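Local atomic coordinates of borrelidin polyketide synthase, type I (Streptomyces parvulus, PDB entry 6OBT), a protein that probably dehydrates a beta-hydroxyacyl chain carried by the polyketide synthase, as a dehydratase domain of the borrelidin assembly line. Residues T219-F231 with V261-V273. Residues are numbered along the deposited sequence; the frame is centred on the assembly and turned at random.
Sequences TDVDAYGLHPGLF and VRLFATGVTSLRV
Gly225 O takes a weak bond of 3.5 Å from Gly267 N (147° at the hydrogen), a CA-H...O contact from Thr266 CA, and a bond from a water that donates to it from 2.9 Å. That water also donates to Ala265 O and accepts from Val268 N, so Ala265 O and Val268 N of the loop and the carbonyl of Gly225 share one water. A second water joins just two atoms across the contact, accepting from His227 N and donating to Val268 O at 2.7 Å. The polar part of the link thus runs mostly through water, with one direct but weak backbone hydrogen bond.

Apolar side chains fill in around these bonds. Leu263 sends CD2 against the backbone of Gly225, 3.8 Å from its C atom, while CD1 meets Leu226 CB. With CG anti to the backbone N (chi1 180°), Leu230 extends toward segment 261-273; its CD2 lies 3.5 Å from Val268 O and close to Thr269 C, and Leu230 CG comes within 3.7 Å of Leu271 CD1; the two leucine side chains cross at a slant. Val221 CG2 touches Thr269 CG2 at 4.1 Å and also lies against Gly267.

His227 N-caps helix 228-236, its ND1 accepting from Gly229 N with the donor tilted 18° from the ring plane. Pro228 CD and Thr219 CG2 lie on opposite faces of the imidazole, each displaced toward its rim. Glu88 of helix 83-97 accepts from the backbone N of Gly225 and Leu226. The contact therefore joins the loop leading into helix 228-236 to the connection between strands 254-263 and 270-276, with strand 291-301 against Val268 and Leu271 and strand 208-214 against Leu230.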
ATOM      1  N   THR A 219     -24.779   5.143 -18.474  1.00 54.10           N
ATOM      2  CA  THR A 219     -23.553   4.502 -18.019  1.00 54.43           C
ATOM      3  C   THR A 219     -22.776   5.460 -17.125  1.00 56.31           C
ATOM      4  O   THR A 219     -22.385   6.545 -17.564  1.00 55.31           O
ATOM      5  CB  THR A 219     -22.699   4.070 -19.208  1.00 54.72           C
ATOM      6  OG1 THR A 219     -23.378   3.044 -19.936  1.00 51.84           O
ATOM      7  CG2 THR A 219     -21.347   3.541 -18.731  1.00 57.06           C
ATOM      8  N   ASP A 220     -22.539   5.055 -15.881  1.00 56.17           N
ATOM      9  CA  ASP A 220     -21.776   5.873 -14.950  1.00 62.83           C
ATOM     10  C   ASP A 220     -20.300   5.844 -15.339  1.00 55.58           C
ATOM     11  O   ASP A 220     -19.689   4.775 -15.412  1.00 52.53           O
ATOM     12  CB  ASP A 220     -21.985   5.360 -13.526  1.00 71.20           C
ATOM     13  CG  ASP A 220     -21.106   6.059 -12.512  1.00 78.79           C
ATOM     14  OD1 ASP A 220     -20.713   7.222 -12.744  1.00 79.43           O
ATOM     15  OD2 ASP A 220     -20.810   5.437 -11.469  1.00 83.76           O
ATOM     16  N   VAL A 221     -19.734   7.018 -15.620  1.00 50.12           N
ATOM     17  CA  VAL A 221     -18.339   7.130 -16.023  1.00 46.56           C
ATOM     18  C   VAL A 221     -17.549   8.040 -15.088  1.00 45.72           C
ATOM     19  O   VAL A 221     -16.415   8.419 -15.400  1.00 41.64           O
ATOM     20  CB  VAL A 221     -18.222   7.605 -17.487  1.00 45.45           C
ATOM     21  CG1 VAL A 221     -19.080   6.735 -18.399  1.00 43.61           C
ATOM     22  CG2 VAL A 221     -18.639   9.056 -17.619  1.00 43.96           C
ATOM     23  N   ASP A 222     -18.126   8.387 -13.937  1.00 47.51           N
ATOM     24  CA  ASP A 222     -17.504   9.368 -13.053  1.00 52.68           C
ATOM     25  C   ASP A 222     -16.112   8.933 -12.605  1.00 52.60           C
ATOM     26  O   ASP A 222     -15.196   9.760 -12.527  1.00 56.46           O
ATOM     27  CB  ASP A 222     -18.403   9.624 -11.843  1.00 57.48           C
ATOM     28  CG  ASP A 222     -19.449  10.682 -12.113  1.00 68.06           C
ATOM     29  OD1 ASP A 222     -19.239  11.505 -13.028  1.00 71.43           O
ATOM     30  OD2 ASP A 222     -20.482  10.693 -11.414  1.00 74.76           O
ATOM     31  N   ALA A 223     -15.921   7.645 -12.314  1.00 46.24           N
ATOM     32  CA  ALA A 223     -14.668   7.209 -11.706  1.00 49.56           C
ATOM     33  C   ALA A 223     -13.704   6.596 -12.717  1.00 46.11           C
ATOM     34  O   ALA A 223     -12.852   5.779 -12.345  1.00 38.20           O
ATOM     35  CB  ALA A 223     -14.944   6.230 -10.565  1.00 49.63           C
ATOM     36  N   TYR A 224     -13.812   6.982 -13.982  1.00 39.92           N
ATOM     37  CA  TYR A 224     -12.932   6.495 -15.032  1.00 37.03           C
ATOM     38  C   TYR A 224     -12.374   7.677 -15.811  1.00 38.76           C
ATOM     39  O   TYR A 224     -12.955   8.761 -15.831  1.00 36.80           O
ATOM     40  CB  TYR A 224     -13.676   5.543 -15.973  1.00 35.19           C
ATOM     41  CG  TYR A 224     -14.193   4.318 -15.267  1.00 33.97           C
ATOM     42  CD1 TYR A 224     -13.389   3.199 -15.123  1.00 33.02           C
ATOM     43  CD2 TYR A 224     -15.489   4.270 -14.762  1.00 32.41           C
ATOM     44  CE1 TYR A 224     -13.839   2.070 -14.479  1.00 32.96           C
ATOM     45  CE2 TYR A 224     -15.961   3.126 -14.113  1.00 38.58           C
ATOM     46  CZ  TYR A 224     -15.125   2.032 -13.976  1.00 40.41           C
ATOM     47  OH  TYR A 224     -15.561   0.887 -13.331  1.00 41.96           O
ATOM     48  N   GLY A 225     -11.219   7.463 -16.434  1.00 33.67           N
ATOM     49  CA  GLY A 225     -10.703   8.435 -17.368  1.00 32.25           C
ATOM     50  C   GLY A 225     -11.503   8.263 -18.652  1.00 33.05           C
ATOM     51  O   GLY A 225     -12.256   9.160 -19.056  1.00 35.04           O
ATOM     52  N   LEU A 226     -11.364   7.091 -19.270  1.00 31.67           N
ATOM     53  CA  LEU A 226     -12.203   6.650 -20.386  1.00 30.70           C
ATOM     54  C   LEU A 226     -12.785   5.294 -20.034  1.00 34.79           C
ATOM     55  O   LEU A 226     -12.035   4.320 -19.873  1.00 38.18           O
ATOM     56  CB  LEU A 226     -11.406   6.571 -21.692  1.00 36.39           C
ATOM     57  CG  LEU A 226     -12.203   6.151 -22.937  1.00 41.64           C
ATOM     58  CD1 LEU A 226     -13.297   7.174 -23.213  1.00 40.28           C
ATOM     59  CD2 LEU A 226     -11.296   6.009 -24.139  1.00 36.55           C
ATOM     60  N   HIS A 227     -14.115   5.225 -19.903  1.00 36.01           N
ATOM     61  CA  HIS A 227     -14.765   3.988 -19.470  1.00 32.20           C
ATOM     62  C   HIS A 227     -14.268   2.798 -20.291  1.00 37.95           C
ATOM     63  O   HIS A 227     -14.246   2.872 -21.534  1.00 35.21           O
ATOM     64  CB  HIS A 227     -16.285   4.096 -19.617  1.00 37.95           C
ATOM     65  CG  HIS A 227     -17.044   3.014 -18.914  1.00 39.22           C
ATOM     66  ND1 HIS A 227     -17.196   1.747 -19.440  1.00 38.76           N
ATOM     67  CD2 HIS A 227     -17.700   3.013 -17.728  1.00 38.05           C
ATOM     68  CE1 HIS A 227     -17.904   1.008 -18.600  1.00 40.23           C
ATOM     69  NE2 HIS A 227     -18.224   1.753 -17.553  1.00 36.82           N
ATOM     70  N   PRO A 228     -13.900   1.682 -19.648  1.00 34.01           N
ATOM     71  CA  PRO A 228     -13.361   0.530 -20.401  1.00 31.70           C
ATOM     72  C   PRO A 228     -14.226   0.041 -21.550  1.00 37.90           C
ATOM     73  O   PRO A 228     -13.685  -0.435 -22.558  1.00 40.61           O
ATOM     74  CB  PRO A 228     -13.212  -0.540 -19.309  1.00 37.44           C
ATOM     75  CG  PRO A 228     -12.875   0.264 -18.084  1.00 38.87           C
ATOM     76  CD  PRO A 228     -13.698   1.531 -18.192  1.00 36.18           C
ATOM     77  N   GLY A 229     -15.552   0.103 -21.423  1.00 35.77           N
ATOM     78  CA  GLY A 229     -16.389  -0.419 -22.494  1.00 39.33           C
ATOM     79  C   GLY A 229     -16.308   0.433 -23.741  1.00 42.10           C
ATOM     80  O   GLY A 229     -16.399  -0.078 -24.865  1.00 39.57           O
ATOM     81  N   LEU A 230     -16.134   1.736 -23.557  1.00 40.75           N
ATOM     82  CA  LEU A 230     -15.994   2.645 -24.687  1.00 39.33           C
ATOM     83  C   LEU A 230     -14.570   2.610 -25.228  1.00 37.10           C
ATOM     84  O   LEU A 230     -14.361   2.555 -26.444  1.00 37.23           O
ATOM     85  CB  LEU A 230     -16.387   4.050 -24.250  1.00 36.81           C
ATOM     86  CG  LEU A 230     -16.309   5.156 -25.290  1.00 38.42           C
ATOM     87  CD1 LEU A 230     -17.212   4.792 -26.445  1.00 39.00           C
ATOM     88  CD2 LEU A 230     -16.734   6.458 -24.685  1.00 35.95           C
ATOM     89  N   PHE A 231     -13.584   2.606 -24.323  1.00 33.82           N
ATOM     90  CA  PHE A 231     -12.198   2.377 -24.712  1.00 35.25           C
ATOM     91  C   PHE A 231     -12.063   1.090 -25.532  1.00 37.80           C
ATOM     92  O   PHE A 231     -11.396   1.072 -26.577  1.00 37.91           O
ATOM     93  CB  PHE A 231     -11.338   2.332 -23.432  1.00 35.60           C
ATOM     94  CG  PHE A 231      -9.881   2.703 -23.620  1.00 34.06           C
ATOM     95  CD1 PHE A 231      -9.146   3.181 -22.544  1.00 33.56           C
ATOM     96  CD2 PHE A 231      -9.238   2.522 -24.833  1.00 34.19           C
ATOM     97  CE1 PHE A 231      -7.809   3.511 -22.678  1.00 35.54           C
ATOM     98  CE2 PHE A 231      -7.906   2.842 -24.975  1.00 35.35           C
ATOM     99  CZ  PHE A 231      -7.187   3.327 -23.897  1.00 37.42           C
ATOM    100  N   VAL A 261       0.204   6.609 -25.913  1.00 38.88           N
ATOM    101  CA  VAL A 261      -1.211   6.801 -25.606  1.00 37.93           C
ATOM    102  C   VAL A 261      -1.370   8.064 -24.774  1.00 35.13           C
ATOM    103  O   VAL A 261      -0.674   8.247 -23.764  1.00 35.55           O
ATOM    104  CB  VAL A 261      -1.798   5.593 -24.858  1.00 36.85           C
ATOM    105  CG1 VAL A 261      -3.313   5.721 -24.769  1.00 36.72           C
ATOM    106  CG2 VAL A 261      -1.388   4.298 -25.528  1.00 39.15           C
ATOM    107  N   ARG A 262      -2.285   8.941 -25.189  1.00 31.44           N
ATOM    108  CA  ARG A 262      -2.594  10.144 -24.429  1.00 32.32           C
ATOM    109  C   ARG A 262      -4.100  10.301 -24.315  1.00 31.94           C
ATOM    110  O   ARG A 262      -4.838  10.041 -25.273  1.00 34.49           O
ATOM    111  CB  ARG A 262      -1.988  11.407 -25.076  1.00 40.53           C
ATOM    112  CG  ARG A 262      -0.482  11.374 -25.198  1.00 50.46           C
ATOM    113  CD  ARG A 262       0.137  12.694 -24.778  1.00 58.66           C
ATOM    114  NE  ARG A 262       0.188  13.628 -25.895  1.00 64.69           N
ATOM    115  CZ  ARG A 262       0.466  14.922 -25.773  1.00 74.05           C
ATOM    116  NH1 ARG A 262       0.722  15.438 -24.578  1.00 75.27           N
ATOM    117  NH2 ARG A 262       0.485  15.704 -26.844  1.00 76.91           N
ATOM    118  N   LEU A 263      -4.549  10.724 -23.137  1.00 30.89           N
ATOM    119  CA  LEU A 263      -5.960  10.977 -22.878  1.00 31.66           C
ATOM    120  C   LEU A 263      -6.127  12.462 -22.589  1.00 33.03           C
ATOM    121  O   LEU A 263      -5.541  12.982 -21.630  1.00 32.41           O
ATOM    122  CB  LEU A 263      -6.460  10.118 -21.713  1.00 32.56           C
ATOM    123  CG  LEU A 263      -7.937  10.270 -21.361  1.00 32.18           C
ATOM    124  CD1 LEU A 263      -8.809   9.727 -22.506  1.00 32.07           C
ATOM    125  CD2 LEU A 263      -8.282   9.565 -20.068  1.00 32.74           C
ATOM    126  N   PHE A 264      -6.912  13.148 -23.428  1.00 36.32           N
ATOM    127  CA  PHE A 264      -7.029  14.596 -23.312  1.00 33.90           C
ATOM    128  C   PHE A 264      -8.236  15.037 -22.506  1.00 36.62           C
ATOM    129  O   PHE A 264      -8.264  16.177 -22.035  1.00 37.19           O
ATOM    130  CB  PHE A 264      -7.078  15.229 -24.708  1.00 35.01           C
ATOM    131  CG  PHE A 264      -5.937  14.802 -25.585  1.00 32.76           C
ATOM    132  CD1 PHE A 264      -4.664  15.321 -25.371  1.00 39.81           C
ATOM    133  CD2 PHE A 264      -6.120  13.881 -26.594  1.00 36.20           C
ATOM    134  CE1 PHE A 264      -3.596  14.916 -26.162  1.00 37.36           C
ATOM    135  CE2 PHE A 264      -5.059  13.476 -27.379  1.00 41.70           C
ATOM    136  CZ  PHE A 264      -3.796  13.992 -27.153  1.00 39.08           C
ATOM    137  N   ALA A 265      -9.194  14.146 -22.274  1.00 37.51           N
ATOM    138  CA  ALA A 265     -10.432  14.519 -21.613  1.00 34.68           C
ATOM    139  C   ALA A 265     -10.984  13.319 -20.873  1.00 38.39           C
ATOM    140  O   ALA A 265     -10.842  12.184 -21.331  1.00 37.92           O
ATOM    141  CB  ALA A 265     -11.471  15.008 -22.630  1.00 34.90           C
ATOM    142  N   THR A 266     -11.631  13.581 -19.739  1.00 38.63           N
ATOM    143  CA  THR A 266     -12.308  12.555 -18.960  1.00 35.94           C
ATOM    144  C   THR A 266     -13.818  12.769 -19.013  1.00 38.48           C
ATOM    145  O   THR A 266     -14.306  13.851 -19.356  1.00 41.61           O
ATOM    146  CB  THR A 266     -11.816  12.557 -17.513  1.00 39.60           C
ATOM    147  OG1 THR A 266     -12.123  13.818 -16.909  1.00 38.76           O
ATOM    148  CG2 THR A 266     -10.311  12.344 -17.480  1.00 36.03           C
ATOM    149  N   GLY A 267     -14.559  11.713 -18.698  1.00 30.83           N
ATOM    150  CA  GLY A 267     -16.009  11.768 -18.687  1.00 38.69           C
ATOM    151  C   GLY A 267     -16.691  11.698 -20.041  1.00 40.09           C
ATOM    152  O   GLY A 267     -17.908  11.913 -20.114  1.00 41.53           O
ATOM    153  N   VAL A 268     -15.962  11.392 -21.112  1.00 36.92           N
ATOM    154  CA  VAL A 268     -16.568  11.328 -22.441  1.00 36.31           C
ATOM    155  C   VAL A 268     -17.391  10.052 -22.577  1.00 42.19           C
ATOM    156  O   VAL A 268     -16.941   8.961 -22.204  1.00 35.54           O
ATOM    157  CB  VAL A 268     -15.477  11.408 -23.521  1.00 40.88           C
ATOM    158  CG1 VAL A 268     -16.073  11.357 -24.895  1.00 38.84           C
ATOM    159  CG2 VAL A 268     -14.645  12.678 -23.341  1.00 40.99           C
ATOM    160  N   THR A 269     -18.605  10.175 -23.131  1.00 38.99           N
ATOM    161  CA  THR A 269     -19.474   9.017 -23.310  1.00 43.19           C
ATOM    162  C   THR A 269     -19.720   8.659 -24.770  1.00 43.78           C
ATOM    163  O   THR A 269     -20.326   7.614 -25.036  1.00 44.63           O
ATOM    164  CB  THR A 269     -20.836   9.250 -22.634  1.00 50.18           C
ATOM    165  OG1 THR A 269     -21.484  10.375 -23.241  1.00 50.96           O
ATOM    166  CG2 THR A 269     -20.685   9.504 -21.137  1.00 50.45           C
ATOM    167  N   SER A 270     -19.285   9.491 -25.716  1.00 41.91           N
ATOM    168  CA  SER A 270     -19.500   9.241 -27.135  1.00 49.57           C
ATOM    169  C   SER A 270     -18.307   9.761 -27.922  1.00 49.86           C
ATOM    170  O   SER A 270     -17.849  10.882 -27.685  1.00 46.40           O
ATOM    171  CB  SER A 270     -20.788   9.907 -27.631  1.00 55.94           C
ATOM    172  OG  SER A 270     -20.897   9.796 -29.038  1.00 63.62           O
ATOM    173  N   LEU A 271     -17.821   8.956 -28.873  1.00 45.27           N
ATOM    174  CA  LEU A 271     -16.586   9.273 -29.580  1.00 44.41           C
ATOM    175  C   LEU A 271     -16.769   9.228 -31.092  1.00 43.22           C
ATOM    176  O   LEU A 271     -17.565   8.448 -31.622  1.00 51.40           O
ATOM    177  CB  LEU A 271     -15.464   8.311 -29.243  1.00 44.14           C
ATOM    178  CG  LEU A 271     -15.002   8.296 -27.794  1.00 44.85           C
ATOM    179  CD1 LEU A 271     -14.152   7.056 -27.604  1.00 51.31           C
ATOM    180  CD2 LEU A 271     -14.224   9.554 -27.497  1.00 42.76           C
ATOM    181  N   ARG A 272     -15.984  10.068 -31.770  1.00 42.03           N
ATOM    182  CA  ARG A 272     -15.702   9.953 -33.198  1.00 41.75           C
ATOM    183  C   ARG A 272     -14.262   9.480 -33.353  1.00 45.42           C
ATOM    184  O   ARG A 272     -13.349  10.059 -32.749  1.00 44.00           O
ATOM    185  CB  ARG A 272     -15.929  11.299 -33.897  1.00 45.21           C
ATOM    186  CG  ARG A 272     -17.360  11.724 -33.758  1.00 48.75           C
ATOM    187  CD  ARG A 272     -17.639  13.161 -34.158  1.00 54.38           C
ATOM    188  NE  ARG A 272     -19.079  13.392 -34.115  1.00 60.96           N
ATOM    189  CZ  ARG A 272     -19.685  14.464 -34.612  1.00 66.35           C
ATOM    190  NH1 ARG A 272     -21.004  14.583 -34.527  1.00 76.99           N
ATOM    191  NH2 ARG A 272     -18.972  15.419 -35.185  1.00 61.48           N
ATOM    192  N   VAL A 273     -14.067   8.395 -34.101  1.00 45.74           N
ATOM    193  CA  VAL A 273     -12.821   7.639 -34.084  1.00 45.84           C
ATOM    194  C   VAL A 273     -12.280   7.528 -35.501  1.00 48.47           C
ATOM    195  O   VAL A 273     -13.041   7.312 -36.450  1.00 54.90           O
ATOM    196  CB  VAL A 273     -13.040   6.247 -33.455  1.00 45.99           C
ATOM    197  CG1 VAL A 273     -11.736   5.476 -33.362  1.00 49.57           C
ATOM    198  CG2 VAL A 273     -13.662   6.389 -32.073  1.00 43.47           C
TER
HETATM  199  O   HOH W   1     -14.977   8.938 -17.703  1.00 39.12           O
HETATM  200  O   HOH W   2     -13.181  10.414 -21.493  1.00 32.34           O
HETATM  201  O   HOH W   3     -15.720   7.670 -20.175  1.00 39.77           O